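Local coordinates for 6-phospho-alpha-glucosidase (Merdibacter massiliensis, PDB 6VC6), which probably hydrolyses 6-phospho-alpha-glucosides such as maltose 6'-phosphate, using bound NAD and a manganese(II) ion as cofactors, as in other family 4 glycoside hydrolases, at residues A[18-23]-A[49-54]; A[24-29]-A[322-327]; A[349-354]-A[386-391]. All blocks are in the same frame, centred on the assembly; numbering follows the deposited sequence.

Contact 1: residues A[18-23]-A[49-54]; sequences GFLKSF and GEFGKI
Leu20 and Gly52 mark the nearest approach of two helical segments, with Leu20 CA 6.6 Å from Gly52 CA. The segments run in the same direction. Their axes come no closer than 10.5 Å and cross at -17°. The interface is small, about 153 Å² summed over both sides. It is apolar in character, and no hydrogen bond crosses it.

Leu20 carries most of the contact from its helix. Its CD1 branch is anti to CA (chi2 -178°), which stretches the side chain straight across the gap. That methyl lands on the backbone of the partner helix, with Leu20 CD1 3.7 Å from Gly52 CA. Gly52 offers no side chain here, so the methyl packs directly against the main chain. The same methyl also approaches the Phe51 ring obliquely, with Leu20 CD1 4.2 Å from Phe51 CD1.

Phe51 swings its ring toward 18-23 because CG lies roughly anti to the backbone N (chi1 161°). The far edge of the ring meets the aliphatic part of Lys21, where Phe51 CZ is 4.3 Å from Lys21 CD. The lysine carbon lies near the plane of the ring, at its edge. Within helix 16-25, Ser22 OG donates back to Gly18 O at 2.8 Å. Gly18 O also accepts from Ser22 N, so two donors grip this one carbonyl.

The two helices belong to a Rossmann-type unit of alternating strands and helices. Helix 16-25 joins strands 4-9 and 32-38, and helix 42-59 joins strands 32-38 and 64-68. Leu20 also rests on Leu35 of strand 32-38. Helix 291-305 covers Phe51 through Cys299 and Val302.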
ATOM      1  N   GLY A  18       2.612  -1.463 -15.881  1.00 45.08           N
ATOM      2  CA  GLY A  18       1.952  -0.177 -15.733  1.00 45.11           C
ATOM      3  C   GLY A  18       2.916   0.946 -15.403  1.00 47.36           C
ATOM      4  O   GLY A  18       2.670   2.105 -15.749  1.00 44.79           O
ATOM      5  N   PHE A  19       4.025   0.622 -14.733  1.00 44.45           N
ATOM      6  CA  PHE A  19       5.037   1.633 -14.446  1.00 44.92           C
ATOM      7  C   PHE A  19       5.830   1.989 -15.697  1.00 47.33           C
ATOM      8  O   PHE A  19       6.122   3.167 -15.938  1.00 47.48           O
ATOM      9  CB  PHE A  19       5.973   1.141 -13.344  1.00 44.75           C
ATOM     10  CG  PHE A  19       5.512   1.485 -11.957  1.00 41.69           C
ATOM     11  CD1 PHE A  19       4.756   0.587 -11.222  1.00 43.63           C
ATOM     12  CD2 PHE A  19       5.838   2.704 -11.387  1.00 42.03           C
ATOM     13  CE1 PHE A  19       4.331   0.900  -9.944  1.00 46.41           C
ATOM     14  CE2 PHE A  19       5.416   3.023 -10.109  1.00 43.57           C
ATOM     15  CZ  PHE A  19       4.663   2.119  -9.387  1.00 44.87           C
ATOM     16  N   LEU A  20       6.192   0.985 -16.501  1.00 39.50           N
ATOM     17  CA  LEU A  20       6.977   1.244 -17.703  1.00 47.09           C
ATOM     18  C   LEU A  20       6.203   2.103 -18.695  1.00 46.99           C
ATOM     19  O   LEU A  20       6.785   2.959 -19.374  1.00 50.56           O
ATOM     20  CB  LEU A  20       7.396  -0.076 -18.351  1.00 41.22           C
ATOM     21  CG  LEU A  20       8.085  -1.097 -17.444  1.00 44.55           C
ATOM     22  CD1 LEU A  20       8.492  -2.329 -18.237  1.00 47.61           C
ATOM     23  CD2 LEU A  20       9.291  -0.479 -16.752  1.00 45.48           C
ATOM     24  N   LYS A  21       4.889   1.890 -18.795  1.00 47.59           N
ATOM     25  CA  LYS A  21       4.077   2.714 -19.683  1.00 49.83           C
ATOM     26  C   LYS A  21       3.859   4.108 -19.108  1.00 54.18           C
ATOM     27  O   LYS A  21       3.711   5.073 -19.866  1.00 52.68           O
ATOM     28  CB  LYS A  21       2.738   2.029 -19.954  1.00 48.28           C
ATOM     29  CG  LYS A  21       2.851   0.775 -20.807  1.00 52.82           C
ATOM     30  CD  LYS A  21       1.944  -0.333 -20.293  1.00 51.56           C
ATOM     31  CE  LYS A  21       0.663  -0.425 -21.102  1.00 59.99           C
ATOM     32  NZ  LYS A  21       0.005  -1.751 -20.939  1.00 64.29           N
ATOM     33  N   SER A  22       3.836   4.233 -17.779  1.00 49.21           N
ATOM     34  CA  SER A  22       3.697   5.549 -17.164  1.00 53.23           C
ATOM     35  C   SER A  22       4.967   6.372 -17.331  1.00 51.55           C
ATOM     36  O   SER A  22       4.900   7.584 -17.571  1.00 50.69           O
ATOM     37  CB  SER A  22       3.340   5.403 -15.686  1.00 44.93           C
ATOM     38  OG  SER A  22       2.045   4.851 -15.523  1.00 51.27           O
ATOM     39  N   PHE A  23       6.134   5.733 -17.204  1.00 49.71           N
ATOM     40  CA  PHE A  23       7.397   6.432 -17.420  1.00 51.05           C
ATOM     41  C   PHE A  23       7.473   7.029 -18.819  1.00 54.79           C
ATOM     42  O   PHE A  23       8.106   8.073 -19.017  1.00 51.37           O
ATOM     43  CB  PHE A  23       8.574   5.481 -17.192  1.00 45.99           C
ATOM     44  CG  PHE A  23       8.809   5.137 -15.748  1.00 49.26           C
ATOM     45  CD1 PHE A  23       8.634   6.086 -14.756  1.00 50.16           C
ATOM     46  CD2 PHE A  23       9.213   3.862 -15.384  1.00 49.54           C
ATOM     47  CE1 PHE A  23       8.857   5.772 -13.426  1.00 53.12           C
ATOM     48  CE2 PHE A  23       9.436   3.541 -14.058  1.00 47.19           C
ATOM     49  CZ  PHE A  23       9.256   4.497 -13.079  1.00 46.57           C
ATOM     50  N   GLY A  49      10.726  -7.670 -18.365  1.00 46.99           N
ATOM     51  CA  GLY A  49      11.873  -6.911 -18.834  1.00 50.91           C
ATOM     52  C   GLY A  49      12.006  -6.917 -20.345  1.00 50.69           C
ATOM     53  O   GLY A  49      12.379  -5.905 -20.946  1.00 52.31           O
ATOM     54  N   GLU A  50      11.712  -8.053 -20.980  1.00 55.16           N
ATOM     55  CA  GLU A  50      11.752  -8.109 -22.437  1.00 54.30           C
ATOM     56  C   GLU A  50      10.649  -7.263 -23.059  1.00 53.90           C
ATOM     57  O   GLU A  50      10.842  -6.688 -24.135  1.00 53.70           O
ATOM     58  CB  GLU A  50      11.651  -9.557 -22.914  1.00 48.96           C
ATOM     59  CG  GLU A  50      12.834 -10.423 -22.510  1.00 60.20           C
ATOM     60  CD  GLU A  50      14.143  -9.939 -23.105  1.00 62.63           C
ATOM     61  OE1 GLU A  50      14.134  -9.454 -24.257  1.00 65.83           O
ATOM     62  OE2 GLU A  50      15.182 -10.043 -22.420  1.00 59.75           O
ATOM     63  N   PHE A  51       9.491  -7.177 -22.400  1.00 50.48           N
ATOM     64  CA  PHE A  51       8.449  -6.266 -22.859  1.00 49.75           C
ATOM     65  C   PHE A  51       8.908  -4.817 -22.753  1.00 55.66           C
ATOM     66  O   PHE A  51       8.615  -3.998 -23.631  1.00 53.23           O
ATOM     67  CB  PHE A  51       7.166  -6.484 -22.054  1.00 48.22           C
ATOM     68  CG  PHE A  51       6.204  -5.330 -22.118  1.00 51.40           C
ATOM     69  CD1 PHE A  51       6.127  -4.414 -21.080  1.00 55.12           C
ATOM     70  CD2 PHE A  51       5.373  -5.164 -23.213  1.00 52.91           C
ATOM     71  CE1 PHE A  51       5.244  -3.352 -21.137  1.00 50.40           C
ATOM     72  CE2 PHE A  51       4.486  -4.105 -23.275  1.00 53.22           C
ATOM     73  CZ  PHE A  51       4.422  -3.197 -22.236  1.00 55.02           C
ATOM     74  N   GLY A  52       9.633  -4.486 -21.682  1.00 53.25           N
ATOM     75  CA  GLY A  52      10.111  -3.124 -21.519  1.00 47.65           C
ATOM     76  C   GLY A  52      11.124  -2.728 -22.575  1.00 57.57           C
ATOM     77  O   GLY A  52      11.127  -1.588 -23.047  1.00 52.67           O
ATOM     78  N   LYS A  53      11.995  -3.663 -22.964  1.00 52.26           N
ATOM     79  CA  LYS A  53      12.988  -3.362 -23.991  1.00 54.29           C
ATOM     80  C   LYS A  53      12.323  -3.041 -25.323  1.00 58.55           C
ATOM     81  O   LYS A  53      12.789  -2.167 -26.062  1.00 59.71           O
ATOM     82  CB  LYS A  53      13.962  -4.530 -24.139  1.00 57.00           C
ATOM     83  CG  LYS A  53      14.887  -4.713 -22.947  1.00 60.45           C
ATOM     84  CD  LYS A  53      16.242  -5.257 -23.369  1.00 64.75           C
ATOM     85  CE  LYS A  53      16.160  -6.734 -23.718  1.00 69.66           C
ATOM     86  NZ  LYS A  53      17.418  -7.223 -24.347  1.00 73.45           N
ATOM     87  N   ILE A  54      11.266  -3.770 -25.649  1.00 58.24           N
ATOM     88  CA  ILE A  54      10.505  -3.456 -26.842  1.00 56.85           C
ATOM     89  C   ILE A  54       9.819  -2.108 -26.719  1.00 60.82           C
ATOM     90  O   ILE A  54       9.852  -1.302 -27.636  1.00 63.53           O
ATOM     91  CB  ILE A  54       9.444  -4.524 -27.138  1.00 56.50           C
ATOM     92  CG1 ILE A  54      10.101  -5.860 -27.430  1.00 61.41           C
ATOM     93  CG2 ILE A  54       8.603  -4.126 -28.332  1.00 63.93           C
ATOM     94  CD1 ILE A  54       9.110  -6.988 -27.543  1.00 62.67           C
TER

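Contact 2: residues A[24-29]-A[322-327]; sequences VRLQNE and MMIKVA
Ile324 and Leu26 meet through methyl groups where helix 16-25 gives way to a turn. Leu26 is the first residue past that helix to leave helical backbone angles. Three carbons of the isoleucine gather round one leucine methyl. Ile324 CB starts 4.0 Å from Leu26 CD1. From there the branch CG2 makes the closest touch, with Ile324 CG2 3.6 Å from Leu26 CD1. CG2 holds the position anti to the backbone N, beside the carbonyl carbon. The other branch passes through CG1 to its end methyl, and Ile324 CD1 is again 4.0 Å from Leu26 CD1. This end methyl also packs on Ser22 and Phe23 of helix 16-25.

The contact docks helix 318-331, from the C-terminal half of the chain, against the Rossmann-type part. Met323, a selenomethionine, and Ala327 of this helix rest on strands 80-83 and 141-144 of the main sheet.

Nearer the surface, Glu29 and Lys325 pass each other at an angle. A bend at chi2 (-81°) helps to bring the chain of Lys325 past the carboxylate, with Glu29 OE1 3.3 Å from Lys325 CE. A second bend at chi4 (48°) sets where NZ lies beyond it. The charged ends stay apart, as Lys325 NZ is 4.4 Å from Glu29 OE1. This is too far for a salt bridge, though the opposite charges probably still attract. Glu321 forms a long, weak ion pair with the ammonium, while Glu328 brings a like charge close to Glu29.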
ATOM      1  N   VAL A  24       6.834   6.384 -19.797  1.00 55.70           N
ATOM      2  CA  VAL A  24       6.812   6.917 -21.155  1.00 56.20           C
ATOM      3  C   VAL A  24       5.875   8.116 -21.244  1.00 57.67           C
ATOM      4  O   VAL A  24       6.185   9.117 -21.901  1.00 56.66           O
ATOM      5  CB  VAL A  24       6.414   5.809 -22.148  1.00 57.27           C
ATOM      6  CG1 VAL A  24       6.072   6.401 -23.507  1.00 61.01           C
ATOM      7  CG2 VAL A  24       7.528   4.780 -22.272  1.00 52.26           C
ATOM      8  N   ARG A  25       4.719   8.039 -20.582  1.00 55.58           N
ATOM      9  CA  ARG A  25       3.734   9.113 -20.680  1.00 58.21           C
ATOM     10  C   ARG A  25       4.210  10.367 -19.957  1.00 57.27           C
ATOM     11  O   ARG A  25       4.162  11.471 -20.513  1.00 58.96           O
ATOM     12  CB  ARG A  25       2.389   8.642 -20.129  1.00 60.83           C
ATOM     13  CG  ARG A  25       1.620   7.748 -21.083  1.00 69.83           C
ATOM     14  CD  ARG A  25       0.682   6.816 -20.341  1.00 71.04           C
ATOM     15  NE  ARG A  25       0.098   5.817 -21.230  1.00 75.19           N
ATOM     16  CZ  ARG A  25      -0.458   4.685 -20.818  1.00 77.48           C
ATOM     17  NH1 ARG A  25      -0.511   4.405 -19.523  1.00 64.77           N
ATOM     18  NH2 ARG A  25      -0.965   3.833 -21.699  1.00 81.25           N
ATOM     19  N   LEU A  26       4.673  10.218 -18.714  1.00 56.51           N
ATOM     20  CA  LEU A  26       5.237  11.325 -17.950  1.00 56.28           C
ATOM     21  C   LEU A  26       6.716  11.546 -18.250  1.00 60.60           C
ATOM     22  O   LEU A  26       7.472  11.964 -17.361  1.00 57.08           O
ATOM     23  CB  LEU A  26       5.018  11.093 -16.454  1.00 59.15           C
ATOM     24  CG  LEU A  26       3.645  10.526 -16.076  1.00 55.26           C
ATOM     25  CD1 LEU A  26       3.562  10.258 -14.582  1.00 54.88           C
ATOM     26  CD2 LEU A  26       2.529  11.460 -16.521  1.00 59.41           C
ATOM     27  N   GLN A  27       7.143  11.281 -19.489  1.00 60.00           N
ATOM     28  CA  GLN A  27       8.549  11.421 -19.854  1.00 60.36           C
ATOM     29  C   GLN A  27       9.025  12.861 -19.698  1.00 61.82           C
ATOM     30  O   GLN A  27      10.179  13.104 -19.326  1.00 61.38           O
ATOM     31  CB  GLN A  27       8.751  10.935 -21.289  1.00 63.92           C
ATOM     32  CG  GLN A  27      10.172  11.012 -21.817  1.00 67.01           C
ATOM     33  CD  GLN A  27      10.273  10.500 -23.242  1.00 72.70           C
ATOM     34  OE1 GLN A  27       9.330   9.907 -23.766  1.00 68.49           O
ATOM     35  NE2 GLN A  27      11.417  10.730 -23.877  1.00 74.93           N
ATOM     36  N   ASN A  28       8.150  13.829 -19.976  1.00 61.46           N
ATOM     37  CA  ASN A  28       8.527  15.231 -19.844  1.00 66.07           C
ATOM     38  C   ASN A  28       8.387  15.731 -18.412  1.00 61.78           C
ATOM     39  O   ASN A  28       9.104  16.654 -18.010  1.00 69.80           O
ATOM     40  CB  ASN A  28       7.685  16.092 -20.789  1.00 60.51           C
ATOM     41  CG  ASN A  28       7.978  15.807 -22.250  1.00 69.96           C
ATOM     42  OD1 ASN A  28       9.069  15.360 -22.601  1.00 69.12           O
ATOM     43  ND2 ASN A  28       6.999  16.063 -23.112  1.00 78.21           N
ATOM     44  N   GLU A  29       7.480  15.141 -17.631  1.00 63.64           N
ATOM     45  CA  GLU A  29       7.333  15.530 -16.233  1.00 59.27           C
ATOM     46  C   GLU A  29       8.440  14.954 -15.360  1.00 58.96           C
ATOM     47  O   GLU A  29       8.834  15.583 -14.371  1.00 56.75           O
ATOM     48  CB  GLU A  29       5.977  15.074 -15.694  1.00 62.74           C
ATOM     49  CG  GLU A  29       4.772  15.670 -16.396  1.00 69.03           C
ATOM     50  CD  GLU A  29       3.469  15.276 -15.726  1.00 72.84           C
ATOM     51  OE1 GLU A  29       3.505  14.427 -14.811  1.00 69.46           O
ATOM     52  OE2 GLU A  29       2.411  15.813 -16.114  1.00 87.77           O
HETATM   53  N   MSE A 322       0.890   7.808  -9.322  1.00 50.24           N
HETATM   54  CA  MSE A 322       0.958   8.510  -8.056  1.00 52.93           C
HETATM   55  C   MSE A 322       2.350   8.446  -7.448  1.00 47.87           C
HETATM   56  O   MSE A 322       2.811   9.407  -6.839  1.00 42.29           O
HETATM   57  CB  MSE A 322      -0.032   7.947  -7.053  1.00 45.48           C
HETATM   58  CG  MSE A 322      -0.082   8.808  -5.821  1.00 70.00           C
HETATM   59 SE   MSE A 322      -1.472   8.311  -4.583  1.00 88.91          SE
HETATM   60  CE  MSE A 322      -0.365   7.292  -3.360  1.00 48.44           C
HETATM   61  N   MSE A 323       3.006   7.300  -7.592  1.00 41.49           N
HETATM   62  CA  MSE A 323       4.368   7.156  -7.092  1.00 47.67           C
HETATM   63  C   MSE A 323       5.311   8.045  -7.893  1.00 41.98           C
HETATM   64  O   MSE A 323       6.237   8.637  -7.336  1.00 43.96           O
HETATM   65  CB  MSE A 323       4.839   5.698  -7.151  1.00 48.44           C
HETATM   66  CG  MSE A 323       6.265   5.511  -6.637  1.00 49.60           C
HETATM   67 SE   MSE A 323       6.749   3.689  -6.120  1.00 58.00          SE
HETATM   68  CE  MSE A 323       6.184   3.718  -4.256  1.00 44.88           C
ATOM     69  N   ILE A 324       5.071   8.144  -9.203  1.00 41.73           N
ATOM     70  CA  ILE A 324       5.884   9.032 -10.029  1.00 47.75           C
ATOM     71  C   ILE A 324       5.647  10.483  -9.637  1.00 42.13           C
ATOM     72  O   ILE A 324       6.592  11.277  -9.544  1.00 44.92           O
ATOM     73  CB  ILE A 324       5.600   8.798 -11.524  1.00 47.68           C
ATOM     74  CG1 ILE A 324       5.972   7.371 -11.926  1.00 37.89           C
ATOM     75  CG2 ILE A 324       6.372   9.800 -12.373  1.00 43.69           C
ATOM     76  CD1 ILE A 324       5.550   7.016 -13.331  1.00 48.06           C
ATOM     77  N   LYS A 325       4.387  10.853  -9.395  1.00 41.30           N
ATOM     78  CA  LYS A 325       4.087  12.216  -8.966  1.00 43.79           C
ATOM     79  C   LYS A 325       4.712  12.513  -7.610  1.00 43.69           C
ATOM     80  O   LYS A 325       5.142  13.643  -7.351  1.00 44.12           O
ATOM     81  CB  LYS A 325       2.574  12.435  -8.921  1.00 46.87           C
ATOM     82  CG  LYS A 325       1.894  12.397 -10.281  1.00 50.60           C
ATOM     83  CD  LYS A 325       2.033  13.719 -11.013  1.00 58.30           C
ATOM     84  CE  LYS A 325       1.426  13.640 -12.405  1.00 60.98           C
ATOM     85  NZ  LYS A 325       0.069  13.025 -12.383  1.00 62.80           N
ATOM     86  N   VAL A 326       4.771  11.511  -6.731  1.00 42.76           N
ATOM     87  CA  VAL A 326       5.459  11.683  -5.453  1.00 45.42           C
ATOM     88  C   VAL A 326       6.944  11.922  -5.683  1.00 40.06           C
ATOM     89  O   VAL A 326       7.560  12.779  -5.037  1.00 42.57           O
ATOM     90  CB  VAL A 326       5.210  10.465  -4.542  1.00 43.26           C
ATOM     91  CG1 VAL A 326       6.196  10.450  -3.384  1.00 40.17           C
ATOM     92  CG2 VAL A 326       3.782  10.476  -4.020  1.00 37.10           C
ATOM     93  N   ALA A 327       7.542  11.178  -6.617  1.00 35.22           N
ATOM     94  CA  ALA A 327       8.947  11.390  -6.945  1.00 45.38           C
ATOM     95  C   ALA A 327       9.170  12.765  -7.563  1.00 36.94           C
ATOM     96  O   ALA A 327      10.210  13.393  -7.334  1.00 41.84           O
ATOM     97  CB  ALA A 327       9.441  10.291  -7.885  1.00 39.58           C
TER

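Contact 3: residues A[349-354]-A[386-391]; sequences ANMQDD and QQVSSE
Met351, a selenomethionine, reaches Val388 by a bent chain. Its CG sits beside the backbone N (chi1 -84°), and a turn at chi3 (66°) swings CE toward the helix. Val388 answers with CG1, held between its backbone N and carbonyl carbon (chi1 77°). The two side chains meet tip to tip, with Met351 CE 4.0 Å from Val388 CG1. Gln352 adds a looser touch beside them, its OE1 4.3 Å from Val388 CG1.

The loop holding 349-354 connects strands 336-343 and 356-364, antiparallel neighbours in the main sheet. It packs over helix 378-400, to which 386-391 belongs. Met351 also rests on Leu381 and Val385, further back along that helix.

No hydrogen bond joins the two segments directly, but each is braced within itself. In the loop, Gln352 NE2 donates to Asp354 OD1 at 3.0 Å. The acceptor lies close to the plane of the amide and uses its syn lone pair. This bond helps to fix the rotation of the amide whose oxygen faces Val388. On the helix, one turn apart, Gln387 NE2 donates to Glu391 OE2 at 3.1 Å. That carboxylate is met on its anti side, from somewhat out of its plane. Lys392, just past the helical segment, ties back to the loop through its NZ and the backbone oxygen of Asp354.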
ATOM      1  N   ALA A 349      -2.749  14.475  18.373  1.00 37.27           N
ATOM      2  CA  ALA A 349      -2.285  14.975  19.663  1.00 38.61           C
ATOM      3  C   ALA A 349      -2.492  13.976  20.797  1.00 36.29           C
ATOM      4  O   ALA A 349      -1.681  13.935  21.729  1.00 37.64           O
ATOM      5  CB  ALA A 349      -2.979  16.299  19.990  1.00 39.13           C
ATOM      6  N   ASN A 350      -3.555  13.172  20.751  1.00 36.50           N
ATOM      7  CA  ASN A 350      -3.854  12.246  21.837  1.00 36.60           C
ATOM      8  C   ASN A 350      -3.438  10.811  21.523  1.00 37.16           C
ATOM      9  O   ASN A 350      -3.976   9.873  22.120  1.00 36.96           O
ATOM     10  CB  ASN A 350      -5.339  12.307  22.199  1.00 36.25           C
ATOM     11  CG  ASN A 350      -6.243  12.212  20.988  1.00 37.69           C
ATOM     12  OD1 ASN A 350      -5.784  12.276  19.848  1.00 36.40           O
ATOM     13  ND2 ASN A 350      -7.541  12.065  21.231  1.00 36.22           N
HETATM   14  N   MSE A 351      -2.495  10.622  20.606  1.00 35.57           N
HETATM   15  CA  MSE A 351      -1.895   9.312  20.383  1.00 38.12           C
HETATM   16  C   MSE A 351      -0.393   9.396  20.637  1.00 34.90           C
HETATM   17  O   MSE A 351       0.176  10.488  20.649  1.00 33.38           O
HETATM   18  CB  MSE A 351      -2.184   8.806  18.967  1.00 36.86           C
HETATM   19  CG  MSE A 351      -3.536   8.117  18.831  1.00 45.14           C
HETATM   20 SE   MSE A 351      -3.944   7.510  17.020  1.00 60.19          SE
HETATM   21  CE  MSE A 351      -2.564   6.145  16.836  1.00 50.55           C
ATOM     22  N   GLN A 352       0.245   8.244  20.847  1.00 33.87           N
ATOM     23  CA  GLN A 352       1.645   8.225  21.247  1.00 37.22           C
ATOM     24  C   GLN A 352       2.538   8.793  20.146  1.00 35.62           C
ATOM     25  O   GLN A 352       2.185   8.811  18.964  1.00 31.24           O
ATOM     26  CB  GLN A 352       2.084   6.804  21.602  1.00 32.87           C
ATOM     27  CG  GLN A 352       1.848   5.779  20.507  1.00 34.96           C
ATOM     28  CD  GLN A 352       1.773   4.364  21.047  1.00 39.94           C
ATOM     29  OE1 GLN A 352       0.693   3.868  21.368  1.00 37.41           O
ATOM     30  NE2 GLN A 352       2.923   3.710  21.154  1.00 33.47           N
ATOM     31  N   ASP A 353       3.720   9.258  20.560  1.00 37.96           N
ATOM     32  CA  ASP A 353       4.619   9.951  19.642  1.00 39.98           C
ATOM     33  C   ASP A 353       5.124   9.026  18.541  1.00 39.11           C
ATOM     34  O   ASP A 353       5.215   9.429  17.375  1.00 35.14           O
ATOM     35  CB  ASP A 353       5.802  10.545  20.411  1.00 36.97           C
ATOM     36  CG  ASP A 353       5.426  11.784  21.200  1.00 45.91           C
ATOM     37  OD1 ASP A 353       6.241  12.220  22.040  1.00 43.92           O
ATOM     38  OD2 ASP A 353       4.322  12.323  20.982  1.00 42.45           O
ATOM     39  N   ASP A 354       5.463   7.783  18.888  1.00 34.58           N
ATOM     40  CA  ASP A 354       6.146   6.881  17.970  1.00 37.89           C
ATOM     41  C   ASP A 354       5.188   6.052  17.117  1.00 38.50           C
ATOM     42  O   ASP A 354       5.568   4.971  16.652  1.00 34.72           O
ATOM     43  CB  ASP A 354       7.097   5.960  18.743  1.00 39.55           C
ATOM     44  CG  ASP A 354       6.384   5.114  19.784  1.00 41.90           C
ATOM     45  OD1 ASP A 354       5.144   5.209  19.902  1.00 40.12           O
ATOM     46  OD2 ASP A 354       7.072   4.348  20.491  1.00 44.04           O
ATOM     47  N   GLN A 386      -6.181   0.638  19.529  1.00 29.21           N
ATOM     48  CA  GLN A 386      -6.231  -0.821  19.527  1.00 35.81           C
ATOM     49  C   GLN A 386      -5.439  -1.396  18.359  1.00 33.73           C
ATOM     50  O   GLN A 386      -4.704  -2.378  18.520  1.00 31.01           O
ATOM     51  CB  GLN A 386      -7.682  -1.301  19.476  1.00 32.75           C
ATOM     52  CG  GLN A 386      -7.827  -2.803  19.259  1.00 33.63           C
ATOM     53  CD  GLN A 386      -9.266  -3.233  19.048  1.00 38.37           C
ATOM     54  OE1 GLN A 386     -10.132  -2.417  18.733  1.00 39.23           O
ATOM     55  NE2 GLN A 386      -9.528  -4.523  19.222  1.00 35.85           N
ATOM     56  N   GLN A 387      -5.568  -0.790  17.177  1.00 33.68           N
ATOM     57  CA  GLN A 387      -4.893  -1.320  15.998  1.00 29.90           C
ATOM     58  C   GLN A 387      -3.395  -1.048  16.050  1.00 37.95           C
ATOM     59  O   GLN A 387      -2.583  -1.939  15.770  1.00 31.32           O
ATOM     60  CB  GLN A 387      -5.508  -0.727  14.731  1.00 34.09           C
ATOM     61  CG  GLN A 387      -4.809  -1.149  13.447  1.00 35.50           C
ATOM     62  CD  GLN A 387      -4.957  -2.631  13.156  1.00 37.23           C
ATOM     63  OE1 GLN A 387      -5.875  -3.287  13.649  1.00 37.50           O
ATOM     64  NE2 GLN A 387      -4.049  -3.167  12.348  1.00 37.08           N
ATOM     65  N   VAL A 388      -3.005   0.180  16.407  1.00 31.80           N
ATOM     66  CA  VAL A 388      -1.585   0.519  16.432  1.00 30.97           C
ATOM     67  C   VAL A 388      -0.864  -0.255  17.530  1.00 33.66           C
ATOM     68  O   VAL A 388       0.342  -0.515  17.425  1.00 31.02           O
ATOM     69  CB  VAL A 388      -1.394   2.041  16.583  1.00 34.39           C
ATOM     70  CG1 VAL A 388      -1.636   2.484  18.019  1.00 31.69           C
ATOM     71  CG2 VAL A 388      -0.004   2.451  16.118  1.00 37.50           C
ATOM     72  N   SER A 389      -1.578  -0.647  18.589  1.00 29.94           N
ATOM     73  CA  SER A 389      -0.967  -1.490  19.610  1.00 31.24           C
ATOM     74  C   SER A 389      -0.745  -2.902  19.089  1.00 36.11           C
ATOM     75  O   SER A 389       0.284  -3.523  19.380  1.00 33.73           O
ATOM     76  CB  SER A 389      -1.836  -1.512  20.867  1.00 32.29           C
ATOM     77  OG  SER A 389      -2.041  -0.204  21.372  1.00 35.45           O
ATOM     78  N   SER A 390      -1.699  -3.424  18.315  1.00 30.16           N
ATOM     79  CA  SER A 390      -1.535  -4.749  17.727  1.00 36.99           C
ATOM     80  C   SER A 390      -0.377  -4.770  16.736  1.00 32.91           C
ATOM     81  O   SER A 390       0.391  -5.739  16.689  1.00 34.26           O
ATOM     82  CB  SER A 390      -2.834  -5.185  17.048  1.00 31.13           C
ATOM     83  OG  SER A 390      -2.688  -6.451  16.430  1.00 38.26           O
ATOM     84  N   GLU A 391      -0.232  -3.709  15.942  1.00 32.61           N
ATOM     85  CA  GLU A 391       0.870  -3.646  14.987  1.00 36.56           C
ATOM     86  C   GLU A 391       2.214  -3.552  15.698  1.00 36.59           C
ATOM     87  O   GLU A 391       3.181  -4.209  15.296  1.00 30.80           O
ATOM     88  CB  GLU A 391       0.679  -2.460  14.042  1.00 35.09           C
ATOM     89  CG  GLU A 391      -0.624  -2.488  13.259  1.00 47.10           C
ATOM     90  CD  GLU A 391      -0.836  -1.224  12.448  1.00 58.99           C
ATOM     91  OE1 GLU A 391      -0.071  -0.257  12.646  1.00 63.04           O
ATOM     92  OE2 GLU A 391      -1.768  -1.195  11.616  1.00 55.47           O
TER

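In the fold
Contacts 1 and 2 share helix 16-25 and lie on the same side of the chain's centre, their centres 14 Å apart. They touch, and their segments alternate along the sequence. Together they join helices 42-59, 16-25 and 318-331 beside the parallel strands of the main sheet. The side chain of Leu20 is about 13 Å from a bound NAD and that of Ile324 about 14 Å. Both contacts thus belong to the cofactor-binding Rossmann-type part, set back from NAD itself. Contact 3 comes later in the chain, on the opposite side of its centre. Its centre is 40 Å from that of contact 1 and 34 Å from that of contact 2, at the antiparallel end of the same sheet.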